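Local coordinates for protein glypican-1 (PDB 4YWT) that serves as the core protein of a cell-surface proteoglycan bearing heparan sulfate, through which it binds alpha-4(V) collagen and takes part in Schwann cell myelination, at residues L156-T161 with L210-A215; D142-L147 with T318-A323; D430-Q435 with V441-T446. The protein carries 3 engineered substitutions. All blocks are in the same frame, centred on the assembly; numbering follows the deposited sequence.

Contact 1: L156-T161 with L210-A215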
loop_
_atom_site.group_PDB
_atom_site.type_symbol
_atom_site.label_atom_id
_atom_site.label_comp_id
_atom_site.label_asym_id
_atom_site.label_seq_id
_atom_site.Cartn_x
_atom_site.Cartn_y
_atom_site.Cartn_z
ATOM N N LEU A 156 -4.428 24.411 -1.320
ATOM C CA LEU A 156 -4.903 25.438 -0.414
ATOM C C LEU A 156 -4.165 25.124 0.870
ATOM O O LEU A 156 -3.565 24.052 0.970
ATOM C CB LEU A 156 -6.420 25.374 -0.194
ATOM C CG LEU A 156 -7.428 25.283 -1.343
ATOM C CD1 LEU A 156 -8.644 24.498 -0.882
ATOM C CD2 LEU A 156 -7.846 26.661 -1.825
ATOM N N HIS A 157 -4.151 26.037 1.834
ATOM C CA HIS A 157 -3.848 25.595 3.193
ATOM C C HIS A 157 -4.755 26.335 4.181
ATOM O O HIS A 157 -5.276 27.413 3.881
ATOM C CB HIS A 157 -2.349 25.761 3.512
ATOM C CG HIS A 157 -1.991 25.521 4.950
ATOM N ND1 HIS A 157 -2.380 26.347 5.979
ATOM C CD2 HIS A 157 -1.354 24.476 5.532
ATOM C CE1 HIS A 157 -1.951 25.855 7.128
ATOM N NE2 HIS A 157 -1.326 24.719 6.884
ATOM N N LEU A 158 -4.956 25.715 5.342
ATOM C CA LEU A 158 -5.902 26.159 6.360
ATOM C C LEU A 158 -5.567 27.459 7.072
ATOM O O LEU A 158 -6.456 28.107 7.570
ATOM C CB LEU A 158 -6.049 25.067 7.416
ATOM C CG LEU A 158 -6.325 23.716 6.770
ATOM C CD1 LEU A 158 -6.250 22.599 7.783
ATOM C CD2 LEU A 158 -7.688 23.763 6.114
ATOM N N GLU A 159 -4.301 27.834 7.164
ATOM C CA GLU A 159 -3.941 29.011 7.952
ATOM C C GLU A 159 -4.628 30.275 7.455
ATOM O O GLU A 159 -5.316 30.977 8.202
ATOM C CB GLU A 159 -2.430 29.217 7.934
ATOM N N GLU A 160 -4.427 30.541 6.174
ATOM C CA GLU A 160 -4.968 31.706 5.508
ATOM C C GLU A 160 -6.489 31.596 5.386
ATOM O O GLU A 160 -7.206 32.569 5.614
ATOM C CB GLU A 160 -4.309 31.860 4.132
ATOM C CG GLU A 160 -2.808 31.505 4.068
ATOM C CD GLU A 160 -2.524 30.002 4.028
ATOM O OE1 GLU A 160 -3.305 29.222 4.615
ATOM O OE2 GLU A 160 -1.534 29.597 3.384
ATOM N N THR A 161 -6.972 30.404 5.047
ATOM C CA THR A 161 -8.402 30.157 4.845
ATOM C C THR A 161 -9.219 30.366 6.122
ATOM O O THR A 161 -10.277 31.001 6.112
ATOM C CB THR A 161 -8.637 28.724 4.326
ATOM O OG1 THR A 161 -8.123 28.612 2.994
ATOM C CG2 THR A 161 -10.120 28.382 4.317
ATOM N N LEU A 210 -3.850 24.621 14.435
ATOM C CA LEU A 210 -2.812 23.614 14.620
ATOM C C LEU A 210 -3.329 22.206 14.325
ATOM O O LEU A 210 -2.780 21.490 13.470
ATOM C CB LEU A 210 -2.262 23.679 16.047
ATOM C CG LEU A 210 -1.481 24.941 16.419
ATOM C CD1 LEU A 210 -1.274 25.020 17.924
ATOM C CD2 LEU A 210 -0.147 24.980 15.689
ATOM N N ARG A 211 -4.393 21.826 15.028
ATOM C CA ARG A 211 -4.942 20.479 14.917
ATOM C C ARG A 211 -5.360 20.134 13.493
ATOM O O ARG A 211 -5.004 19.071 12.986
ATOM C CB ARG A 211 -6.128 20.308 15.868
ATOM C CG ARG A 211 -5.724 20.256 17.329
ATOM C CD ARG A 211 -6.921 20.067 18.242
ATOM N NE ARG A 211 -6.510 19.965 19.639
ATOM C CZ ARG A 211 -6.138 18.833 20.228
ATOM N NH1 ARG A 211 -5.778 18.835 21.504
ATOM N NH2 ARG A 211 -6.124 17.698 19.540
ATOM N N ALA A 212 -6.099 21.027 12.842
ATOM C CA ALA A 212 -6.545 20.766 11.477
ATOM C C ALA A 212 -5.354 20.681 10.528
ATOM O O ALA A 212 -5.294 19.788 9.674
ATOM C CB ALA A 212 -7.519 21.831 11.013
ATOM N N THR A 213 -4.412 21.610 10.690
ATOM C CA THR A 213 -3.215 21.641 9.855
ATOM C C THR A 213 -2.461 20.318 9.912
ATOM O O THR A 213 -2.105 19.759 8.877
ATOM C CB THR A 213 -2.262 22.776 10.267
ATOM O OG1 THR A 213 -2.895 24.041 10.037
ATOM C CG2 THR A 213 -0.976 22.708 9.461
ATOM N N ARG A 214 -2.227 19.815 11.119
ATOM C CA ARG A 214 -1.548 18.531 11.277
ATOM C C ARG A 214 -2.378 17.358 10.731
ATOM O O ARG A 214 -1.945 16.620 9.827
ATOM C CB ARG A 214 -1.215 18.297 12.752
ATOM C CG ARG A 214 -0.896 16.855 13.103
ATOM C CD ARG A 214 -0.583 16.695 14.586
ATOM N NE ARG A 214 -1.572 17.345 15.442
ATOM C CZ ARG A 214 -2.802 16.885 15.658
ATOM N NH1 ARG A 214 -3.625 17.550 16.457
ATOM N NH2 ARG A 214 -3.214 15.768 15.074
ATOM N N ALA A 215 -3.583 17.214 11.274
ATOM C CA ALA A 215 -4.412 16.037 11.044
ATOM C C ALA A 215 -4.869 15.867 9.597
ATOM O O ALA A 215 -4.910 14.744 9.092
ATOM C CB ALA A 215 -5.622 16.075 11.963
#
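The first turn of helix 158-177, led in by H157, lies against A212 and T213 of helix 204-236, and the nearest CA atoms are those of L158 and T213, 6.3 Å apart. No hydrogen bond joins the two segments; L158 and H157 make the contact by packing on A212 and T213. L158 points at the partner helix, with CG anti to its own carbonyl carbon (chi1 -50°). With chi2 also extended (171°), CD1 lands on the backbone, 3.5 Å from C of A212 and 3.6 Å from N of T213, while the same methyl meets CB of A212 at 3.6 Å. H157 reaches across with its imidazole edge: NE2 lies 3.3 Å from CG2 of T213, near the ring plane, and the two side chains cross at about a right angle. Because this ring is poorly ordered, its position is less certain than that of L158. H157 occupies the N-cap position, and its ND1 accepts the capping bond from N of E159 over 2.7 Å, nearly straight at 176°. The hydroxyl of T213 is hydrogen-bonded to O of R209 and also lies beside the ring, with the methyl nearer. Farther round helix 204-236, R211 and A215 touch V312 in a loop, and R214 NH2 is bonded to the carbonyl of K302. The arrangement is that of a side-chain-capped helix start set between helices 137-152 and 204-236 of the helical bundle: L158 packs on both, meeting L147 and Y150 of helix 137-152.

Contact 2: D142-L147 with T318-A323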
loop_
_atom_site.group_PDB
_atom_site.type_symbol
_atom_site.label_atom_id
_atom_site.label_comp_id
_atom_site.label_asym_id
_atom_site.label_seq_id
_atom_site.Cartn_x
_atom_site.Cartn_y
_atom_site.Cartn_z
ATOM N N ASP A 142 -19.324 26.774 3.967
ATOM C CA ASP A 142 -18.174 27.122 3.143
ATOM C C ASP A 142 -16.881 26.623 3.770
ATOM O O ASP A 142 -16.012 26.099 3.074
ATOM C CB ASP A 142 -18.097 28.637 2.928
ATOM C CG ASP A 142 -19.070 29.128 1.872
ATOM O OD1 ASP A 142 -19.376 28.357 0.938
ATOM O OD2 ASP A 142 -19.527 30.286 1.976
ATOM N N LEU A 143 -16.751 26.786 5.084
ATOM C CA LEU A 143 -15.569 26.295 5.784
ATOM C C LEU A 143 -15.412 24.787 5.602
ATOM O O LEU A 143 -14.315 24.299 5.320
ATOM C CB LEU A 143 -15.630 26.645 7.272
ATOM C CG LEU A 143 -14.434 26.163 8.098
ATOM C CD1 LEU A 143 -13.126 26.625 7.472
ATOM C CD2 LEU A 143 -14.540 26.641 9.536
ATOM N N TYR A 144 -16.512 24.052 5.753
ATOM C CA TYR A 144 -16.472 22.603 5.577
ATOM C C TYR A 144 -16.134 22.213 4.141
ATOM O O TYR A 144 -15.387 21.259 3.915
ATOM C CB TYR A 144 -17.798 21.970 5.996
ATOM C CG TYR A 144 -17.886 21.700 7.480
ATOM C CD1 TYR A 144 -18.496 22.605 8.336
ATOM C CD2 TYR A 144 -17.343 20.544 8.026
ATOM C CE1 TYR A 144 -18.572 22.364 9.694
ATOM C CE2 TYR A 144 -17.414 20.295 9.383
ATOM C CZ TYR A 144 -18.031 21.209 10.212
ATOM O OH TYR A 144 -18.107 20.970 11.564
ATOM N N SER A 145 -16.679 22.944 3.172
ATOM C CA SER A 145 -16.349 22.691 1.772
ATOM C C SER A 145 -14.857 22.912 1.513
ATOM O O SER A 145 -14.221 22.139 0.789
ATOM C CB SER A 145 -17.184 23.580 0.848
ATOM O OG SER A 145 -18.528 23.135 0.793
ATOM N N GLU A 146 -14.307 23.963 2.116
ATOM C CA GLU A 146 -12.886 24.271 1.994
ATOM C C GLU A 146 -12.024 23.176 2.612
ATOM O O GLU A 146 -11.016 22.768 2.030
ATOM C CB GLU A 146 -12.569 25.620 2.648
ATOM C CG GLU A 146 -12.939 26.828 1.800
ATOM C CD GLU A 146 -11.848 27.202 0.813
ATOM O OE1 GLU A 146 -10.802 27.725 1.250
ATOM O OE2 GLU A 146 -12.033 26.969 -0.399
ATOM N N LEU A 147 -12.418 22.710 3.795
ATOM C CA LEU A 147 -11.735 21.598 4.451
ATOM C C LEU A 147 -11.762 20.355 3.571
ATOM O O LEU A 147 -10.782 19.612 3.486
ATOM C CB LEU A 147 -12.380 21.290 5.803
ATOM C CG LEU A 147 -12.082 22.215 6.983
ATOM C CD1 LEU A 147 -12.896 21.795 8.194
ATOM C CD2 LEU A 147 -10.603 22.184 7.308
ATOM N N THR A 318 -16.917 21.181 17.390
ATOM C CA THR A 318 -16.726 21.394 18.819
ATOM C C THR A 318 -15.896 22.651 19.067
ATOM O O THR A 318 -16.226 23.471 19.931
ATOM C CB THR A 318 -16.039 20.188 19.486
ATOM O OG1 THR A 318 -14.679 20.100 19.043
ATOM C CG2 THR A 318 -16.769 18.901 19.138
ATOM N N TRP A 319 -14.822 22.801 18.298
ATOM C CA TRP A 319 -13.963 23.974 18.409
ATOM C C TRP A 319 -14.679 25.224 17.917
ATOM O O TRP A 319 -14.525 26.301 18.500
ATOM C CB TRP A 319 -12.660 23.772 17.636
ATOM C CG TRP A 319 -11.802 22.689 18.202
ATOM C CD1 TRP A 319 -11.569 21.459 17.662
ATOM C CD2 TRP A 319 -11.074 22.730 19.436
ATOM N NE1 TRP A 319 -10.732 20.736 18.476
ATOM C CE2 TRP A 319 -10.415 21.493 19.573
ATOM C CE3 TRP A 319 -10.913 23.696 20.435
ATOM C CZ2 TRP A 319 -9.605 21.194 20.668
ATOM C CZ3 TRP A 319 -10.110 23.398 21.523
ATOM C CH2 TRP A 319 -9.466 22.158 21.630
ATOM N N LEU A 320 -15.459 25.084 16.848
ATOM C CA LEU A 320 -16.270 26.207 16.380
ATOM C C LEU A 320 -17.226 26.683 17.479
ATOM O O LEU A 320 -17.304 27.880 17.787
ATOM C CB LEU A 320 -17.055 25.823 15.123
ATOM C CG LEU A 320 -16.237 25.509 13.868
ATOM C CD1 LEU A 320 -17.154 25.193 12.696
ATOM C CD2 LEU A 320 -15.304 26.663 13.527
ATOM N N ALA A 321 -17.934 25.730 18.078
ATOM C CA ALA A 321 -18.875 26.013 19.154
ATOM C C ALA A 321 -18.184 26.666 20.348
ATOM O O ALA A 321 -18.731 27.586 20.967
ATOM C CB ALA A 321 -19.581 24.735 19.588
ATOM N N GLU A 322 -16.983 26.192 20.668
ATOM C CA GLU A 322 -16.222 26.767 21.773
ATOM C C GLU A 322 -15.832 28.214 21.463
ATOM O O GLU A 322 -15.880 29.086 22.341
ATOM C CB GLU A 322 -14.979 25.926 22.066
ATOM C CG GLU A 322 -14.173 26.410 23.263
ATOM C CD GLU A 322 -13.261 25.337 23.825
ATOM O OE1 GLU A 322 -13.727 24.189 23.993
ATOM O OE2 GLU A 322 -12.082 25.640 24.103
ATOM N N ALA A 323 -15.464 28.465 20.210
ATOM C CA ALA A 323 -15.119 29.813 19.769
ATOM C C ALA A 323 -16.315 30.754 19.880
ATOM O O ALA A 323 -16.183 31.892 20.345
ATOM C CB ALA A 323 -14.604 29.787 18.345
#
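Within the elongated helical bundle of the glypican core protein, helices 137-152 and 316-328 meet through L143, Y144 and L320, all three buried. The segments stand well apart, with 10.6 Å between CA of L143 and CA of L320, so the gap is bridged by side chains alone. L143 and L320 extend toward each other tip to tip, and their CD2 methyls meet at 4.1 Å. L143 owes its reach to CG lying anti to its backbone N (chi1 180°), whereas L320 CG lies anti to the carbonyl carbon (chi1 -65°). The second branch of L320 serves the tyrosine: its CD1 comes within 4.4 Å of CE1 of Y144, a looser contact. The phenol oxygen of Y144 is hydrogen-bonded to the hydroxyl of S117, which gives the hydroxyl of this buried tyrosine a partner and ties the ring to helix 70-129. The same long helix sends L121 onto L320 and L114 onto Y144, while L162 and F165 of helix 158-177 touch L143. The arrangement is that of the apolar interior of an alpha-helical bundle, here closed in by helices 70-129 and 158-177.

Contact 3: D430-Q435 with V441-T446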
loop_
_atom_site.group_PDB
_atom_site.type_symbol
_atom_site.label_atom_id
_atom_site.label_comp_id
_atom_site.label_asym_id
_atom_site.label_seq_id
_atom_site.Cartn_x
_atom_site.Cartn_y
_atom_site.Cartn_z
ATOM N N ASP A 430 19.206 -10.871 -1.866
ATOM C CA ASP A 430 18.079 -10.308 -2.602
ATOM C C ASP A 430 18.498 -9.127 -3.469
ATOM O O ASP A 430 19.392 -8.363 -3.104
ATOM C CB ASP A 430 16.973 -9.881 -1.636
ATOM C CG ASP A 430 16.643 -10.956 -0.621
ATOM O OD1 ASP A 430 16.112 -12.013 -1.023
ATOM O OD2 ASP A 430 16.912 -10.742 0.580
ATOM N N GLY A 431 17.860 -8.992 -4.628
ATOM C CA GLY A 431 18.112 -7.865 -5.509
ATOM C C GLY A 431 18.876 -8.235 -6.764
ATOM O O GLY A 431 19.567 -9.251 -6.804
ATOM N N LEU A 432 18.737 -7.400 -7.791
ATOM C CA LEU A 432 19.328 -7.662 -9.100
ATOM C C LEU A 432 20.834 -7.880 -9.031
ATOM O O LEU A 432 21.343 -8.877 -9.542
ATOM C CB LEU A 432 19.019 -6.509 -10.058
ATOM C CG LEU A 432 19.365 -6.736 -11.530
ATOM C CD1 LEU A 432 18.545 -7.883 -12.092
ATOM C CD2 LEU A 432 19.131 -5.467 -12.331
ATOM N N ALA A 433 21.535 -6.949 -8.391
ATOM C CA ALA A 433 22.992 -6.994 -8.305
ATOM C C ALA A 433 23.490 -8.293 -7.677
ATOM O O ALA A 433 24.504 -8.847 -8.105
ATOM C CB ALA A 433 23.510 -5.798 -7.517
ATOM N N ASN A 434 22.767 -8.782 -6.676
ATOM C CA ASN A 434 23.154 -10.001 -5.972
ATOM C C ASN A 434 22.978 -11.277 -6.792
ATOM O O ASN A 434 23.333 -12.362 -6.335
ATOM C CB ASN A 434 22.361 -10.128 -4.669
ATOM C CG ASN A 434 22.926 -9.269 -3.558
ATOM O OD1 ASN A 434 24.142 -9.134 -3.422
ATOM N ND2 ASN A 434 22.044 -8.682 -2.757
ATOM N N GLN A 435 22.437 -11.149 -7.999
ATOM C CA GLN A 435 22.176 -12.313 -8.840
ATOM C C GLN A 435 23.217 -12.496 -9.938
ATOM O O GLN A 435 23.043 -13.331 -10.825
ATOM C CB GLN A 435 20.787 -12.215 -9.472
ATOM C CG GLN A 435 19.674 -11.945 -8.482
ATOM C CD GLN A 435 19.696 -12.897 -7.305
ATOM O OE1 GLN A 435 19.875 -14.105 -7.468
ATOM N NE2 GLN A 435 19.515 -12.354 -6.104
ATOM N N VAL A 441 20.128 -19.357 -12.283
ATOM C CA VAL A 441 19.648 -18.398 -13.269
ATOM C C VAL A 441 20.759 -17.429 -13.641
ATOM O O VAL A 441 21.425 -16.878 -12.765
ATOM C CB VAL A 441 18.441 -17.593 -12.744
ATOM C CG1 VAL A 441 17.773 -16.834 -13.883
ATOM C CG2 VAL A 441 17.450 -18.507 -12.048
ATOM N N GLU A 442 20.954 -17.199 -14.932
ATOM C CA GLU A 442 21.964 -16.239 -15.345
ATOM C C GLU A 442 21.285 -14.923 -15.674
ATOM O O GLU A 442 20.562 -14.798 -16.664
ATOM C CB GLU A 442 22.777 -16.755 -16.533
ATOM C CG GLU A 442 24.254 -16.941 -16.205
ATOM C CD GLU A 442 25.065 -17.451 -17.378
ATOM O OE1 GLU A 442 25.508 -18.618 -17.330
ATOM O OE2 GLU A 442 25.268 -16.684 -18.343
ATOM N N VAL A 443 21.533 -13.941 -14.816
ATOM C CA VAL A 443 20.841 -12.667 -14.875
ATOM C C VAL A 443 21.822 -11.547 -15.168
ATOM O O VAL A 443 22.835 -11.407 -14.483
ATOM C CB VAL A 443 20.111 -12.367 -13.552
ATOM C CG1 VAL A 443 19.330 -11.070 -13.660
ATOM C CG2 VAL A 443 19.197 -13.521 -13.173
ATOM N N ASP A 444 21.518 -10.745 -16.181
ATOM C CA ASP A 444 22.356 -9.599 -16.488
ATOM C C ASP A 444 21.915 -8.451 -15.595
ATOM O O ASP A 444 20.778 -7.991 -15.679
ATOM C CB ASP A 444 22.249 -9.223 -17.966
ATOM C CG ASP A 444 22.990 -7.945 -18.297
ATOM O OD1 ASP A 444 24.110 -7.757 -17.778
ATOM O OD2 ASP A 444 22.454 -7.132 -19.077
ATOM N N ILE A 445 22.824 -7.992 -14.743
ATOM C CA ILE A 445 22.477 -7.029 -13.708
ATOM C C ILE A 445 22.534 -5.598 -14.225
ATOM O O ILE A 445 22.080 -4.670 -13.557
ATOM C CB ILE A 445 23.406 -7.165 -12.488
ATOM C CG1 ILE A 445 24.839 -6.781 -12.855
ATOM C CG2 ILE A 445 23.367 -8.586 -11.956
ATOM C CD1 ILE A 445 25.829 -6.996 -11.731
ATOM N N THR A 446 23.088 -5.426 -15.420
ATOM C CA THR A 446 23.224 -4.103 -16.015
ATOM C C THR A 446 21.974 -3.714 -16.795
ATOM O O THR A 446 21.905 -2.628 -17.372
ATOM C CB THR A 446 24.446 -4.026 -16.950
ATOM O OG1 THR A 446 24.139 -4.652 -18.201
ATOM C CG2 THR A 446 25.641 -4.715 -16.320
HETATM O O HOH W 1 23.976 -14.922 -13.131
#
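L432 and V443 lean across each other obliquely, CD1 of the leucine meeting CG1 of the valine at 3.6 Å. The other leucine branch reaches I445, two residues on, where CD2 rests 3.3 Å from the carbonyl O. CG of L432 stands anti to the backbone N (chi1 -170°), which carries the fork over the chain from V443 to I445. I445 answers in kind, its CG2 methyl 3.2 Å from O of L432, so each residue lays a methyl on the other's carbonyl. Farther along, CB of Q435 faces CB of V443 at 4.1 Å, but the rest of the glutamine folds away, bent at chi2 (-51°). There NE2 of Q435 donates to O of G431, with the acceptor close to the amide plane, and OE1 is bonded to ND2 of N438, so both ends of the amide have partners. The backbones are joined by a water rather than by a direct hydrogen bond. It donates to O of Q435 (3.0 Å) and to O of V441 (3.2 Å), and accepts from N of V443 (3.1 Å). The result is a loop closed on itself by apolar side chains and one bridging water, without strand pairing. Both segments belong to the irregular connection between strand 420-421 and helix 450-471. L432 and Q435 also rest on A280 of helix 280-283, and D284 OD1 is hydrogen-bonded to N of L432. The V443 side chain lies about 7 Å from a bound calcium ion, and L432 also touches P448 shortly before helix 450-471.

How the contacts relate
Contacts 1 and 2 lie on the same side of the chain's centre, their own centres 12 Å apart, while contact 3 lies on the opposite side, 47 Å from contact 1 and 56 Å from contact 2, centre to centre. The first two touch directly: the R211 side chain packs on the W319 ring (NE to CZ2, 3.5 Å), and helices 137-152 and 158-177 are consecutive in the chain. In sequence, both segments of contact 1 fall between those of contact 2, whereas contact 3 follows before helix 450-471. Contacts 1 and 2 are thus long-range helix packing in one region of the molecule; contact 3 is a local loop closure across the centre, with no touch to them.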